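Local coordinates for protein putative oxidoreductase (PDB 3WJ7) that belongs to the short-chain dehydrogenase/reductase (SDR) family and probably catalyses nicotinamide-coenzyme-dependent oxidation or reduction of carbonyl substrates, at residues V25-A30 against R50-E55; E34-R39 against G226-L231; A86-W91 against P181-G186; N108-A113 against K172-I177. All blocks are in the same frame, centred on the assembly; numbering follows the deposited sequence.

From the N terminus, helix 24-35 opens contact 1, which closes at 50-55 in the loop beyond strand 39-44. Before it closes, contact 2 opens at 34-39, so the two cross; it ends at 226-231 and joins the end of helix 24-35 to helix 220-233. Inside that long loop contact 3 ties the loop after strand 78-83 to strand 176-185, and contact 4, nested within contact 3, brings helix 95-115 onto the approach to the same strand. Packing also links the contacts directly: V29 lies on H227 between contacts 1 and 2, V25 on P184 between 1 and 3, and A230 on I177 between 2 and 4.

Contact 1. Residues V25-A30 against R50-E55; sequences VGSAVA and RSNIAE
S27, on a helix, and N52, in a loop with no regular structure, mark the nearest approach of the two backbones, their CA atoms 7.1 Å apart. Both side chains set out toward each other. OG of S27 and CG of N52 each sit between the backbone N and the carbonyl carbon of their own residue (chi1 76° and 55°), and from there the serine hydroxyl and the amide nitrogen come together. N52 ND2 approaches S27 OG to 3.3 Å, but the angle is poor and the pair does not count as a hydrogen bond. The hydroxyl instead bonds to the backbone oxygen of G23, in the turn that leads into the helix. The rest of the contact is plain packing: S27 CB lies 3.9 Å from N52 ND2 and 4.1 Å from N52 O.

G23 and G26 belong to the TGxxGxxG sequence that joins the first strand to the first helix of a Rossmann fold, the element that usually receives the coenzyme diphosphate. The loop carrying N52 follows strand 39-44, the second strand of that fold, whose end in relatives lies close to the adenosine ribose of the coenzyme. Cutting N52 back to alanine takes away the amide, which would probably open a gap beside S27 and leave R188 and I190, which also touch the N52 side chain, less well packed. Three residues on, E55 OE2 makes a salt bridge with R188, while I53 packs on T22 and V44.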
loop_
_atom_site.group_PDB
_atom_site.type_symbol
_atom_site.label_atom_id
_atom_site.label_comp_id
_atom_site.label_asym_id
_atom_site.label_seq_id
_atom_site.Cartn_x
_atom_site.Cartn_y
_atom_site.Cartn_z
ATOM N N VAL A 25 -26.880 0.513 -0.375
ATOM C CA VAL A 25 -27.454 1.361 -1.428
ATOM C C VAL A 25 -27.965 0.602 -2.669
ATOM O O VAL A 25 -29.064 0.887 -3.165
ATOM C CB VAL A 25 -26.463 2.435 -1.895
ATOM C CG1 VAL A 25 -27.069 3.194 -3.067
ATOM C CG2 VAL A 25 -26.115 3.333 -0.729
ATOM N N GLY A 26 -27.162 -0.339 -3.148
ATOM C CA GLY A 26 -27.514 -1.157 -4.286
ATOM C C GLY A 26 -28.876 -1.809 -4.109
ATOM O O GLY A 26 -29.747 -1.789 -5.025
ATOM N N SER A 27 -29.115 -2.377 -2.934
ATOM C CA SER A 27 -30.413 -3.037 -2.829
ATOM C C SER A 27 -31.548 -2.056 -2.673
ATOM O O SER A 27 -32.667 -2.311 -3.126
ATOM C CB SER A 27 -30.452 -4.138 -1.777
ATOM O OG SER A 27 -30.517 -3.596 -0.507
ATOM N N ALA A 28 -31.285 -0.915 -2.062
ATOM C CA ALA A 28 -32.386 0.000 -1.942
ATOM C C ALA A 28 -32.712 0.601 -3.323
ATOM O O ALA A 28 -33.880 0.816 -3.641
ATOM C CB ALA A 28 -32.105 1.058 -0.913
ATOM N N VAL A 29 -31.678 0.810 -4.143
ATOM C CA VAL A 29 -31.845 1.270 -5.499
ATOM C C VAL A 29 -32.669 0.222 -6.264
ATOM O O VAL A 29 -33.623 0.556 -6.976
ATOM C CB VAL A 29 -30.477 1.563 -6.161
ATOM C CG1 VAL A 29 -30.581 1.577 -7.695
ATOM C CG2 VAL A 29 -29.984 2.916 -5.711
ATOM N N ALA A 30 -32.326 -1.048 -6.080
ATOM C CA ALA A 30 -33.018 -2.119 -6.776
ATOM C C ALA A 30 -34.519 -2.106 -6.472
ATOM O O ALA A 30 -35.320 -2.175 -7.403
ATOM C CB ALA A 30 -32.423 -3.465 -6.422
ATOM N N ARG A 50 -27.042 -13.551 -1.077
ATOM C CA ARG A 50 -28.334 -13.158 -1.657
ATOM C C ARG A 50 -29.486 -12.915 -0.672
ATOM O O ARG A 50 -30.648 -13.179 -0.996
ATOM C CB ARG A 50 -28.740 -14.207 -2.693
ATOM C CG ARG A 50 -27.858 -14.152 -3.925
ATOM C CD ARG A 50 -27.363 -15.504 -4.402
ATOM N NE ARG A 50 -25.974 -15.339 -4.834
ATOM C CZ ARG A 50 -25.396 -15.959 -5.866
ATOM N NH1 ARG A 50 -26.070 -16.821 -6.623
ATOM N NH2 ARG A 50 -24.124 -15.707 -6.151
ATOM N N SER A 51 -29.169 -12.372 0.501
ATOM C CA SER A 51 -30.131 -12.279 1.594
ATOM C C SER A 51 -31.176 -11.170 1.481
ATOM O O SER A 51 -32.356 -11.423 1.702
ATOM C CB SER A 51 -29.416 -12.195 2.941
ATOM O OG SER A 51 -29.207 -13.493 3.443
ATOM N N ASN A 52 -30.761 -9.940 1.191
ATOM C CA ASN A 52 -31.752 -8.874 0.949
ATOM C C ASN A 52 -32.090 -8.778 -0.560
ATOM O O ASN A 52 -32.446 -7.713 -1.106
ATOM C CB ASN A 52 -31.341 -7.535 1.599
ATOM C CG ASN A 52 -29.958 -7.062 1.177
ATOM O OD1 ASN A 52 -29.240 -7.741 0.434
ATOM N ND2 ASN A 52 -29.582 -5.879 1.643
ATOM N N ILE A 53 -31.980 -9.944 -1.200
ATOM C CA ILE A 53 -32.173 -10.117 -2.630
ATOM C C ILE A 53 -33.443 -10.895 -2.932
ATOM O O ILE A 53 -34.304 -10.374 -3.624
ATOM C CB ILE A 53 -30.977 -10.854 -3.281
ATOM C CG1 ILE A 53 -29.934 -9.867 -3.771
ATOM C CG2 ILE A 53 -31.420 -11.717 -4.467
ATOM C CD1 ILE A 53 -28.955 -10.532 -4.707
ATOM N N ALA A 54 -33.560 -12.131 -2.430
ATOM C CA ALA A 54 -34.625 -13.050 -2.882
ATOM C C ALA A 54 -35.995 -12.364 -2.974
ATOM O O ALA A 54 -36.816 -12.724 -3.809
ATOM C CB ALA A 54 -34.679 -14.306 -2.024
ATOM N N GLU A 55 -36.200 -11.351 -2.129
ATOM C CA GLU A 55 -37.291 -10.366 -2.249
ATOM C C GLU A 55 -37.635 -9.902 -3.668
ATOM O O GLU A 55 -38.787 -9.605 -3.960
ATOM C CB GLU A 55 -36.949 -9.120 -1.431
ATOM C CG GLU A 55 -37.885 -8.851 -0.273
ATOM C CD GLU A 55 -37.528 -7.573 0.453
ATOM O OE1 GLU A 55 -36.966 -6.651 -0.189
ATOM O OE2 GLU A 55 -37.810 -7.495 1.667
#

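Contact 2. Residues E34-R39 against G226-L231; sequences EERGHR and GHALAL
R36 and H38, just past the end of helix 24-35, reach to A228, L229 and L231 of another helix. The CB of R36 is directed at helix 220-233, and the chain then runs extended from CG to NE alongside A228. CD lies 3.9 Å from the methyl CB of A228. NE comes closer, 3.5 Å from that same CB, and CZ follows, so the methyl covers one face of the guanidinium, displaced toward its rim. At the tip, NH2 meets L229 CD2 at 3.9 Å, near the guanidinium plane, the two side chains crossing at about a right angle. The charge is paired on the same helix: NH1 forms a salt bridge with E225 and NE another with E232. H38 presents the edge of its imidazole, with CE1 3.3 Å from L231 CD2, while ND1 is hydrogen-bonded to OG1 of T16. Between these two side chains the backbone turns at G37, whose positive phi and bonds back into the last helical turn make a Schellman motif. The turn is the alpha-to-beta connection of the first beta-alpha-beta unit of a Rossmann fold, leading into the parallel strand 39-44 and here packed on helix 220-233.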
loop_
_atom_site.group_PDB
_atom_site.type_symbol
_atom_site.label_atom_id
_atom_site.label_comp_id
_atom_site.label_asym_id
_atom_site.label_seq_id
_atom_site.Cartn_x
_atom_site.Cartn_y
_atom_site.Cartn_z
ATOM N N GLU A 34 -37.679 -1.703 -9.071
ATOM C CA GLU A 34 -38.700 -2.735 -9.120
ATOM C C GLU A 34 -40.125 -2.151 -8.981
ATOM O O GLU A 34 -41.006 -2.532 -9.745
ATOM C CB GLU A 34 -38.450 -3.783 -8.050
ATOM C CG GLU A 34 -39.373 -4.990 -8.145
ATOM C CD GLU A 34 -38.842 -6.056 -9.086
ATOM O OE1 GLU A 34 -37.598 -6.282 -9.092
ATOM O OE2 GLU A 34 -39.669 -6.671 -9.809
ATOM N N GLU A 35 -40.334 -1.233 -8.027
ATOM C CA GLU A 35 -41.658 -0.637 -7.775
ATOM C C GLU A 35 -42.051 0.297 -8.911
ATOM O O GLU A 35 -43.238 0.523 -9.155
ATOM C CB GLU A 35 -41.719 0.086 -6.411
ATOM C CG GLU A 35 -41.303 -0.799 -5.223
ATOM C CD GLU A 35 -41.353 -0.095 -3.863
ATOM O OE1 GLU A 35 -42.435 0.416 -3.483
ATOM O OE2 GLU A 35 -40.316 -0.067 -3.152
ATOM N N ARG A 36 -41.047 0.834 -9.598
ATOM C CA ARG A 36 -41.256 1.516 -10.866
ATOM C C ARG A 36 -41.434 0.566 -12.100
ATOM O O ARG A 36 -41.570 1.038 -13.226
ATOM C CB ARG A 36 -40.118 2.521 -11.102
ATOM C CG ARG A 36 -40.476 3.985 -10.827
ATOM C CD ARG A 36 -39.197 4.762 -10.892
ATOM N NE ARG A 36 -39.198 6.167 -10.482
ATOM C CZ ARG A 36 -39.294 6.636 -9.232
ATOM N NH1 ARG A 36 -39.520 5.851 -8.173
ATOM N NH2 ARG A 36 -39.180 7.938 -9.042
ATOM N N GLY A 37 -41.415 -0.755 -11.871
ATOM C CA GLY A 37 -41.523 -1.798 -12.918
ATOM C C GLY A 37 -40.483 -1.932 -14.047
ATOM O O GLY A 37 -40.836 -2.196 -15.190
ATOM N N HIS A 38 -39.200 -1.762 -13.744
ATOM C CA HIS A 38 -38.150 -2.201 -14.655
ATOM C C HIS A 38 -38.040 -3.701 -14.577
ATOM O O HIS A 38 -38.391 -4.291 -13.554
ATOM C CB HIS A 38 -36.817 -1.591 -14.231
ATOM C CG HIS A 38 -36.757 -0.120 -14.442
ATOM N ND1 HIS A 38 -35.793 0.476 -15.220
ATOM C CD2 HIS A 38 -37.574 0.874 -14.024
ATOM C CE1 HIS A 38 -36.006 1.781 -15.257
ATOM N NE2 HIS A 38 -37.086 2.047 -14.544
ATOM N N ARG A 39 -37.545 -4.327 -15.634
ATOM C CA ARG A 39 -37.156 -5.727 -15.531
ATOM C C ARG A 39 -35.703 -5.758 -15.061
ATOM O O ARG A 39 -34.803 -5.239 -15.731
ATOM C CB ARG A 39 -37.308 -6.487 -16.863
ATOM C CG ARG A 39 -38.177 -5.821 -17.917
ATOM C CD ARG A 39 -38.417 -6.796 -19.068
ATOM N NE ARG A 39 -39.406 -6.345 -20.059
ATOM C CZ ARG A 39 -39.961 -7.127 -20.991
ATOM N NH1 ARG A 39 -39.640 -8.417 -21.076
ATOM N NH2 ARG A 39 -40.842 -6.621 -21.846
ATOM N N GLY A 226 -33.478 9.071 -5.706
ATOM C CA GLY A 226 -32.697 10.007 -6.509
ATOM C C GLY A 226 -32.012 9.352 -7.706
ATOM O O GLY A 226 -31.839 9.992 -8.740
ATOM N N HIS A 227 -31.626 8.076 -7.589
ATOM C CA HIS A 227 -31.098 7.362 -8.745
ATOM C C HIS A 227 -32.177 7.236 -9.824
ATOM O O HIS A 227 -31.894 7.369 -11.013
ATOM C CB HIS A 227 -30.630 5.955 -8.377
ATOM C CG HIS A 227 -29.339 5.901 -7.627
ATOM N ND1 HIS A 227 -28.200 5.325 -8.153
ATOM C CD2 HIS A 227 -29.019 6.284 -6.372
ATOM C CE1 HIS A 227 -27.223 5.395 -7.266
ATOM N NE2 HIS A 227 -27.694 5.975 -6.179
ATOM N N ALA A 228 -33.418 6.964 -9.416
ATOM C CA ALA A 228 -34.473 6.761 -10.402
ATOM C C ALA A 228 -34.729 8.062 -11.141
ATOM O O ALA A 228 -34.870 8.085 -12.376
ATOM C CB ALA A 228 -35.739 6.213 -9.753
ATOM N N LEU A 229 -34.739 9.154 -10.368
ATOM C CA LEU A 229 -34.932 10.521 -10.909
ATOM C C LEU A 229 -33.840 10.918 -11.853
ATOM O O LEU A 229 -34.093 11.680 -12.773
ATOM C CB LEU A 229 -34.989 11.551 -9.772
ATOM C CG LEU A 229 -36.150 11.287 -8.810
ATOM C CD1 LEU A 229 -36.091 12.171 -7.560
ATOM C CD2 LEU A 229 -37.452 11.414 -9.594
ATOM N N ALA A 230 -32.611 10.436 -11.619
ATOM C CA ALA A 230 -31.520 10.761 -12.545
ATOM C C ALA A 230 -31.681 10.023 -13.861
ATOM O O ALA A 230 -31.358 10.585 -14.907
ATOM C CB ALA A 230 -30.168 10.483 -11.953
ATOM N N LEU A 231 -32.180 8.784 -13.799
ATOM C CA LEU A 231 -32.554 8.049 -14.992
ATOM C C LEU A 231 -33.689 8.754 -15.754
ATOM O O LEU A 231 -33.659 8.790 -16.990
ATOM C CB LEU A 231 -33.010 6.623 -14.651
ATOM C CG LEU A 231 -33.739 5.922 -15.812
ATOM C CD1 LEU A 231 -32.799 5.478 -16.888
ATOM C CD2 LEU A 231 -34.467 4.700 -15.336
#

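Contact 3. Residues A86-W91 against P181-G186; sequences ADYRLW and PSTPVG
The Y88 ring meets P184 obliquely, while S182 O lies at its edge, near the ring plane. Ring atom CE1 is 3.7 Å from P184 CD, an apolar contact in which the two side chains come from opposite directions. The hydroxyl reaches T183, Y88 OH standing 3.4 Å from T183 CB, and the two side chains cross at about a right angle. With CG anti to the backbone N (chi1 176°), the ring is carried out from the loop toward strand 176-185. Outside the two segments, Y88 also touches Y154 of helix 153-172, which fits the tyrosine of the YxxxK sequence of SDR enzymes, and a bound mercury(II) ion lies about 5 Å from the Y88 side chain. P184 in turn rests on V218 of the neighbouring strand 214-219. An alanine here has no ring or hydroxyl to span the gap, and P184 CD and T183 CB would probably lose their partner from the loop. The phenol oxygen meets mostly carbon, and its nearest polar atom across the contact, S182 O at 3.9 Å from Y88 OH, is too distant for a hydrogen bond; loop and strand are joined here by van der Waals packing alone.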
loop_
_atom_site.group_PDB
_atom_site.type_symbol
_atom_site.label_atom_id
_atom_site.label_comp_id
_atom_site.label_asym_id
_atom_site.label_seq_id
_atom_site.Cartn_x
_atom_site.Cartn_y
_atom_site.Cartn_z
ATOM N N ALA A 86 -20.054 -2.188 -4.872
ATOM C CA ALA A 86 -20.435 -3.406 -4.118
ATOM C C ALA A 86 -20.548 -3.125 -2.602
ATOM O O ALA A 86 -21.562 -3.440 -1.953
ATOM C CB ALA A 86 -19.439 -4.535 -4.390
ATOM N N ASP A 87 -19.490 -2.522 -2.058
ATOM C CA ASP A 87 -19.492 -2.025 -0.691
ATOM C C ASP A 87 -19.407 -0.495 -0.656
ATOM O O ASP A 87 -19.385 0.190 -1.690
ATOM C CB ASP A 87 -18.322 -2.606 0.108
ATOM C CG ASP A 87 -17.838 -3.919 -0.443
ATOM O OD1 ASP A 87 -18.521 -4.948 -0.216
ATOM O OD2 ASP A 87 -16.770 -3.918 -1.102
ATOM N N TYR A 88 -19.333 0.003 0.574
ATOM C CA TYR A 88 -19.320 1.410 0.911
ATOM C C TYR A 88 -18.351 1.475 2.113
ATOM O O TYR A 88 -18.725 1.145 3.248
ATOM C CB TYR A 88 -20.772 1.884 1.268
ATOM C CG TYR A 88 -20.851 3.333 1.726
ATOM C CD1 TYR A 88 -21.317 4.357 0.867
ATOM C CD2 TYR A 88 -20.416 3.686 3.014
ATOM C CE1 TYR A 88 -21.329 5.679 1.291
ATOM C CE2 TYR A 88 -20.422 4.999 3.443
ATOM C CZ TYR A 88 -20.876 5.996 2.600
ATOM O OH TYR A 88 -20.856 7.286 3.115
ATOM N N ARG A 89 -17.093 1.843 1.856
ATOM C CA ARG A 89 -16.045 1.889 2.905
ATOM C C ARG A 89 -15.697 0.545 3.618
ATOM O O ARG A 89 -15.329 0.565 4.800
ATOM C CB ARG A 89 -16.357 2.973 3.954
ATOM C CG ARG A 89 -16.014 4.410 3.573
ATOM C CD ARG A 89 -16.952 5.353 4.321
ATOM N NE ARG A 89 -16.353 6.614 4.773
ATOM C CZ ARG A 89 -16.816 7.344 5.794
ATOM N NH1 ARG A 89 -17.878 6.940 6.493
ATOM N NH2 ARG A 89 -16.210 8.478 6.130
ATOM N N LEU A 90 -15.798 -0.591 2.905
ATOM C CA LEU A 90 -15.312 -1.904 3.379
ATOM C C LEU A 90 -13.804 -1.857 3.692
ATOM O O LEU A 90 -12.975 -1.721 2.790
ATOM C CB LEU A 90 -15.570 -3.007 2.337
ATOM C CG LEU A 90 -15.024 -4.449 2.561
ATOM C CD1 LEU A 90 -16.000 -5.355 3.305
ATOM C CD2 LEU A 90 -14.615 -5.144 1.261
ATOM N N TRP A 91 -13.453 -1.962 4.967
ATOM C CA TRP A 91 -12.071 -2.048 5.387
ATOM C C TRP A 91 -11.392 -3.262 4.703
ATOM O O TRP A 91 -12.036 -4.307 4.489
ATOM C CB TRP A 91 -12.010 -2.170 6.910
ATOM C CG TRP A 91 -10.652 -2.469 7.400
ATOM C CD1 TRP A 91 -9.769 -1.583 7.899
ATOM C CD2 TRP A 91 -9.982 -3.755 7.400
ATOM N NE1 TRP A 91 -8.592 -2.216 8.231
ATOM C CE2 TRP A 91 -8.690 -3.546 7.929
ATOM C CE3 TRP A 91 -10.352 -5.055 7.002
ATOM C CZ2 TRP A 91 -7.759 -4.578 8.084
ATOM C CZ3 TRP A 91 -9.416 -6.091 7.143
ATOM C CH2 TRP A 91 -8.136 -5.840 7.680
ATOM N N PRO A 181 -24.122 10.466 -3.895
ATOM C CA PRO A 181 -24.771 10.389 -2.582
ATOM C C PRO A 181 -23.848 10.894 -1.462
ATOM O O PRO A 181 -22.636 10.796 -1.587
ATOM C CB PRO A 181 -24.962 8.894 -2.367
ATOM C CG PRO A 181 -24.709 8.239 -3.691
ATOM C CD PRO A 181 -23.797 9.141 -4.442
ATOM N N SER A 182 -24.423 11.473 -0.410
ATOM C CA SER A 182 -23.666 11.828 0.774
ATOM C C SER A 182 -23.578 10.558 1.625
ATOM O O SER A 182 -23.368 9.470 1.099
ATOM C CB SER A 182 -24.346 12.972 1.538
ATOM O OG SER A 182 -25.665 12.621 1.963
ATOM N N THR A 183 -23.765 10.662 2.927
ATOM C CA THR A 183 -23.635 9.482 3.753
ATOM C C THR A 183 -24.969 8.885 4.185
ATOM O O THR A 183 -25.684 9.457 4.980
ATOM C CB THR A 183 -22.541 9.616 4.862
ATOM O OG1 THR A 183 -23.003 9.102 6.128
ATOM C CG2 THR A 183 -21.985 11.002 4.980
ATOM N N PRO A 184 -25.328 7.730 3.599
ATOM C CA PRO A 184 -26.695 7.243 3.738
ATOM C C PRO A 184 -26.899 6.493 5.028
ATOM O O PRO A 184 -26.080 5.697 5.400
ATOM C CB PRO A 184 -26.827 6.273 2.601
ATOM C CG PRO A 184 -25.432 5.730 2.411
ATOM C CD PRO A 184 -24.508 6.875 2.710
ATOM N N VAL A 185 -28.019 6.769 5.691
ATOM C CA VAL A 185 -28.398 6.128 6.920
ATOM C C VAL A 185 -29.817 5.664 6.689
ATOM O O VAL A 185 -30.549 6.254 5.889
ATOM C CB VAL A 185 -28.339 7.145 8.068
ATOM C CG1 VAL A 185 -28.968 6.642 9.331
ATOM C CG2 VAL A 185 -26.904 7.545 8.306
ATOM N N GLY A 186 -30.204 4.589 7.350
ATOM C CA GLY A 186 -31.580 4.141 7.297
ATOM C C GLY A 186 -31.770 2.713 7.723
ATOM O O GLY A 186 -30.876 2.122 8.360
#

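Contact 4. Residues N108-A113 against K172-I177; sequences NLMLAA and KNLPAI
L174 inserts its two methyls against M110, using both the backbone and the side chain of the helical residue. CD1 of L174 lies 3.4 Å from the carbonyl oxygen of M110 and 4.0 Å from M110 CB. The other methyl, CD2, takes the thioether: it is 4.0 Å from M110 SD and 4.1 Å from M110 CG. The first two torsions of the methionine, chi1 (-66°) and chi2 (-49°), place the sulfur beside L174 CD2, and the two side chains cross at about a right angle. Beyond this pair, a looser apolar contact joins L111 CD2 to the aliphatic part of K172, with 4.4 Å to K172 CD.

The backbone around L174 sets its position. N173 breaks away from the preceding helix with positive phi, L174 is bonded through its backbone to L168 in the last turns of that helix, and P175 forms the centre of an inverse gamma turn that leads into the strand. I121 of strand 120-124 packs against both M110 and L174, and H83 of strand 78-83 also touches M110. The contact thus lies where helix 153-172 passes into strand 176-185, beside helix 95-115, whose L109 and A113 pack on L81 of strand 78-83 and so lay the helix against the parallel part of the sheet.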
loop_
_atom_site.group_PDB
_atom_site.type_symbol
_atom_site.label_atom_id
_atom_site.label_comp_id
_atom_site.label_asym_id
_atom_site.label_seq_id
_atom_site.Cartn_x
_atom_site.Cartn_y
_atom_site.Cartn_z
ATOM N N ASN A 108 -13.710 -1.353 -16.839
ATOM C CA ASN A 108 -14.179 -2.495 -17.593
ATOM C C ASN A 108 -15.747 -2.433 -17.773
ATOM O O ASN A 108 -16.294 -2.605 -18.894
ATOM C CB ASN A 108 -13.694 -3.805 -16.949
ATOM C CG ASN A 108 -12.134 -3.954 -16.966
ATOM O OD1 ASN A 108 -11.448 -3.351 -17.790
ATOM N ND2 ASN A 108 -11.590 -4.761 -16.047
ATOM N N LEU A 109 -16.462 -2.174 -16.682
ATOM C CA LEU A 109 -17.876 -2.170 -16.752
ATOM C C LEU A 109 -18.341 -1.120 -17.776
ATOM O O LEU A 109 -19.167 -1.431 -18.665
ATOM C CB LEU A 109 -18.499 -1.884 -15.389
ATOM C CG LEU A 109 -20.029 -1.914 -15.439
ATOM C CD1 LEU A 109 -20.513 -3.313 -15.817
ATOM C CD2 LEU A 109 -20.611 -1.492 -14.096
ATOM N N MET A 110 -17.818 0.100 -17.651
ATOM C CA MET A 110 -18.175 1.185 -18.560
ATOM C C MET A 110 -17.860 0.878 -20.039
ATOM O O MET A 110 -18.687 1.082 -20.920
ATOM C CB MET A 110 -17.521 2.495 -18.122
ATOM C CG MET A 110 -18.004 3.059 -16.787
ATOM S SD MET A 110 -19.791 3.195 -16.495
ATOM C CE MET A 110 -20.062 1.883 -15.323
ATOM N N LEU A 111 -16.656 0.386 -20.312
ATOM C CA LEU A 111 -16.306 0.003 -21.656
ATOM C C LEU A 111 -17.188 -1.147 -22.163
ATOM O O LEU A 111 -17.633 -1.114 -23.305
ATOM C CB LEU A 111 -14.842 -0.351 -21.748
ATOM C CG LEU A 111 -13.750 0.728 -21.605
ATOM C CD1 LEU A 111 -12.360 0.095 -21.764
ATOM C CD2 LEU A 111 -13.933 1.834 -22.625
ATOM N N ALA A 112 -17.465 -2.137 -21.313
ATOM C CA ALA A 112 -18.338 -3.265 -21.704
ATOM C C ALA A 112 -19.754 -2.846 -22.049
ATOM O O ALA A 112 -20.317 -3.349 -23.025
ATOM C CB ALA A 112 -18.338 -4.381 -20.656
ATOM N N ALA A 113 -20.320 -1.925 -21.272
ATOM C CA ALA A 113 -21.697 -1.399 -21.512
ATOM C C ALA A 113 -21.768 -0.588 -22.808
ATOM O O ALA A 113 -22.803 -0.538 -23.510
ATOM C CB ALA A 113 -22.140 -0.527 -20.361
ATOM N N LYS A 172 -15.296 9.187 -25.398
ATOM C CA LYS A 172 -15.882 8.038 -26.073
ATOM C C LYS A 172 -17.393 8.098 -26.033
ATOM O O LYS A 172 -18.053 7.124 -26.378
ATOM C CB LYS A 172 -15.351 6.714 -25.498
ATOM C CG LYS A 172 -13.836 6.608 -25.540
ATOM C CD LYS A 172 -13.364 5.182 -25.380
ATOM C CE LYS A 172 -11.978 5.017 -25.991
ATOM N NZ LYS A 172 -11.506 3.597 -25.956
ATOM N N ASN A 173 -17.942 9.237 -25.620
ATOM C CA ASN A 173 -19.411 9.428 -25.642
ATOM C C ASN A 173 -20.217 8.333 -24.911
ATOM O O ASN A 173 -21.300 7.915 -25.354
ATOM C CB ASN A 173 -19.890 9.642 -27.080
ATOM C CG ASN A 173 -18.986 10.612 -27.833
ATOM O OD1 ASN A 173 -19.061 11.834 -27.638
ATOM N ND2 ASN A 173 -18.081 10.066 -28.652
ATOM N N LEU A 174 -19.653 7.890 -23.784
ATOM C CA LEU A 174 -20.348 7.080 -22.775
ATOM C C LEU A 174 -21.684 7.754 -22.289
ATOM O O LEU A 174 -21.720 8.887 -21.858
ATOM C CB LEU A 174 -19.389 6.782 -21.617
ATOM C CG LEU A 174 -19.917 5.776 -20.600
ATOM C CD1 LEU A 174 -19.657 4.336 -21.021
ATOM C CD2 LEU A 174 -19.374 6.069 -19.207
ATOM N N PRO A 175 -22.801 7.062 -22.414
ATOM C CA PRO A 175 -24.002 7.838 -22.135
ATOM C C PRO A 175 -24.317 7.817 -20.638
ATOM O O PRO A 175 -25.378 7.331 -20.222
ATOM C CB PRO A 175 -25.060 7.098 -22.943
ATOM C CG PRO A 175 -24.572 5.685 -22.964
ATOM C CD PRO A 175 -23.094 5.800 -23.119
ATOM N N ALA A 176 -23.374 8.303 -19.840
ATOM C CA ALA A 176 -23.470 8.206 -18.368
ATOM C C ALA A 176 -23.900 9.501 -17.682
ATOM O O ALA A 176 -23.508 10.622 -18.079
ATOM C CB ALA A 176 -22.158 7.687 -17.761
ATOM N N ILE A 177 -24.735 9.324 -16.669
ATOM C CA ILE A 177 -25.151 10.375 -15.773
ATOM C C ILE A 177 -24.593 9.983 -14.416
ATOM O O ILE A 177 -24.728 8.821 -14.009
ATOM C CB ILE A 177 -26.680 10.374 -15.687
ATOM C CG1 ILE A 177 -27.290 10.838 -17.018
ATOM C CG2 ILE A 177 -27.162 11.126 -14.456
ATOM C CD1 ILE A 177 -28.796 10.597 -17.197
#